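Local coordinates for protein tail assembly chaperone (PDB 2OB9) that probably acts as a chaperone in assembly of the tail of bacteriophage HK97, at residues 23-28 with 104-108. Numbering follows the deposited sequence.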
loop_
_atom_site.group_PDB
_atom_site.type_symbol
_atom_site.label_atom_id
_atom_site.label_comp_id
_atom_site.label_asym_id
_atom_site.label_seq_id
_atom_site.Cartn_x
_atom_site.Cartn_y
_atom_site.Cartn_z
ATOM N N VAL A 23 -20.334 -21.523 33.647
ATOM C CA VAL A 23 -19.465 -22.627 33.304
ATOM C C VAL A 23 -18.903 -23.225 34.620
ATOM O O VAL A 23 -18.445 -22.498 35.494
ATOM C CB VAL A 23 -18.305 -22.112 32.368
ATOM C CG1 VAL A 23 -17.159 -23.101 32.263
ATOM C CG2 VAL A 23 -18.843 -21.813 31.017
ATOM N N VAL A 24 -18.985 -24.551 34.749
ATOM C CA VAL A 24 -18.255 -25.290 35.773
ATOM C C VAL A 24 -16.825 -25.513 35.285
ATOM O O VAL A 24 -16.608 -25.873 34.112
ATOM C CB VAL A 24 -18.917 -26.651 36.083
ATOM C CG1 VAL A 24 -18.004 -27.517 36.973
ATOM C CG2 VAL A 24 -20.260 -26.442 36.732
ATOM N N VAL A 25 -15.844 -25.287 36.160
ATOM C CA VAL A 25 -14.467 -25.576 35.794
ATOM C C VAL A 25 -13.835 -26.703 36.627
ATOM O O VAL A 25 -13.314 -26.472 37.713
ATOM C CB VAL A 25 -13.617 -24.278 35.470
ATOM C CG1 VAL A 25 -14.202 -22.991 36.073
ATOM C CG2 VAL A 25 -12.070 -24.453 35.598
ATOM N N PRO A 26 -13.895 -27.942 36.079
ATOM C CA PRO A 26 -13.450 -29.216 36.659
ATOM C C PRO A 26 -12.090 -29.133 37.309
ATOM O O PRO A 26 -11.860 -29.761 38.349
ATOM C CB PRO A 26 -13.354 -30.142 35.434
ATOM C CG PRO A 26 -14.391 -29.608 34.477
ATOM C CD PRO A 26 -14.456 -28.123 34.718
ATOM N N GLU A 27 -11.190 -28.372 36.692
ATOM C CA GLU A 27 -9.796 -28.334 37.114
ATOM C C GLU A 27 -9.554 -27.271 38.179
ATOM O O GLU A 27 -8.487 -27.225 38.791
ATOM C CB GLU A 27 -8.888 -28.124 35.908
ATOM C CG GLU A 27 -9.541 -27.238 34.884
ATOM C CD GLU A 27 -10.013 -27.974 33.663
ATOM O OE1 GLU A 27 -9.241 -28.798 33.145
ATOM O OE2 GLU A 27 -11.143 -27.698 33.222
ATOM N N TRP A 28 -10.545 -26.415 38.394
ATOM C CA TRP A 28 -10.506 -25.497 39.517
ATOM C C TRP A 28 -11.545 -25.924 40.521
ATOM O O TRP A 28 -12.406 -25.138 40.927
ATOM C CB TRP A 28 -10.746 -24.063 39.074
ATOM C CG TRP A 28 -9.728 -23.484 38.119
ATOM C CD1 TRP A 28 -8.467 -23.977 37.798
ATOM C CD2 TRP A 28 -9.862 -22.244 37.422
ATOM N NE1 TRP A 28 -7.835 -23.115 36.919
ATOM C CE2 TRP A 28 -8.671 -22.047 36.677
ATOM C CE3 TRP A 28 -10.887 -21.277 37.351
ATOM C CZ2 TRP A 28 -8.487 -20.927 35.856
ATOM C CZ3 TRP A 28 -10.706 -20.170 36.544
ATOM C CH2 TRP A 28 -9.505 -20.000 35.809
ATOM N N VAL A 104 -5.967 -24.095 31.023
ATOM C CA VAL A 104 -7.319 -23.832 31.512
ATOM C C VAL A 104 -7.802 -22.420 31.136
ATOM O O VAL A 104 -8.881 -22.263 30.561
ATOM C CB VAL A 104 -7.453 -24.113 33.052
ATOM C CG1 VAL A 104 -8.871 -23.769 33.567
ATOM C CG2 VAL A 104 -7.103 -25.560 33.342
ATOM N N HIS A 105 -6.992 -21.410 31.453
ATOM C CA HIS A 105 -7.304 -20.024 31.124
ATOM C C HIS A 105 -7.582 -19.870 29.635
ATOM O O HIS A 105 -8.516 -19.207 29.224
ATOM C CB HIS A 105 -6.149 -19.104 31.524
ATOM C CG HIS A 105 -5.673 -19.319 32.927
ATOM N ND1 HIS A 105 -4.943 -20.425 33.298
ATOM C CD2 HIS A 105 -5.863 -18.595 34.054
ATOM C CE1 HIS A 105 -4.673 -20.360 34.585
ATOM N NE2 HIS A 105 -5.247 -19.272 35.073
ATOM N N SER A 106 -6.760 -20.502 28.830
ATOM C CA SER A 106 -6.860 -20.337 27.402
ATOM C C SER A 106 -8.084 -21.060 26.835
ATOM O O SER A 106 -8.680 -20.594 25.893
ATOM C CB SER A 106 -5.546 -20.737 26.735
ATOM O OG SER A 106 -5.574 -22.101 26.332
ATOM N N ARG A 107 -8.476 -22.163 27.461
ATOM C CA ARG A 107 -9.715 -22.899 27.116
ATOM C C ARG A 107 -10.959 -22.125 27.592
ATOM O O ARG A 107 -12.008 -22.186 26.978
ATOM C CB ARG A 107 -9.692 -24.274 27.776
ATOM C CG ARG A 107 -10.899 -25.149 27.436
ATOM C CD ARG A 107 -11.005 -26.482 28.266
ATOM N NE ARG A 107 -11.194 -26.310 29.732
ATOM C CZ ARG A 107 -12.335 -25.911 30.305
ATOM N NH1 ARG A 107 -13.402 -25.603 29.555
ATOM N NH2 ARG A 107 -12.415 -25.818 31.640
ATOM N N LEU A 108 -10.828 -21.393 28.697
ATOM C CA LEU A 108 -11.914 -20.523 29.166
ATOM C C LEU A 108 -12.051 -19.287 28.266
ATOM O O LEU A 108 -13.167 -18.899 27.952
ATOM C CB LEU A 108 -11.745 -20.133 30.664
ATOM C CG LEU A 108 -12.019 -21.243 31.694
ATOM C CD1 LEU A 108 -11.652 -20.793 33.084
ATOM C CD2 LEU A 108 -13.499 -21.713 31.677
#
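Glu27 OE2 takes a hydrogen bond of 2.8 Å from Arg107 NH2, part of a salt bridge that pins residues 26-28 to helix 103-113. The bond is bent, 132° at the hydrogen, in keeping with OE2 lying out of the guanidinium plane; the donor, for its part, stands above the carboxylate plane. Arginine suits this place: its chain runs extended from the helix, then bends at chi3 (63°) and brings NH2 up to the acid, with Val25 CG2 lying at the guanidinium edge. The methylenes of Glu27 serve too, CG lying 3.3 Å from Val104 CG2.

Val104 is branched to fill two places at once. While CG2 meets Glu27, CG1, anti to the backbone N, meets the indole obliquely, 3.6 Å from Trp28 CE2, and touches Val25 CG2. The broad indole can reach Val104, Leu108 and His105 together. At its far end it turns its edge to the face of His105 in a T-shaped pair, planes at 63°, with Trp28 CZ2 3.7 Å from His105 NE2. Histidine offers that face while its NE2 hydrogen-bonds Ala11 O of the second subunit. Leu108, one helical turn after Val104, has two methyls for two partners: CD1 is 3.6 Å from Trp28 CH2, and CD2 is 4.0 Å from Val23 CG1.

The helix thus packs through apolar side chains, nearly antiparallel, on strand 20-25, outermost in this chain's three-stranded antiparallel sheet; the short axes come within 11.4 Å. Val31, Val33 and Leu35 of strand 31-36 touch Val23 and Val25, Phe76 of helix 61-79 meets the His105 ring, and Trp28 packs on Ala11 of the second subunit.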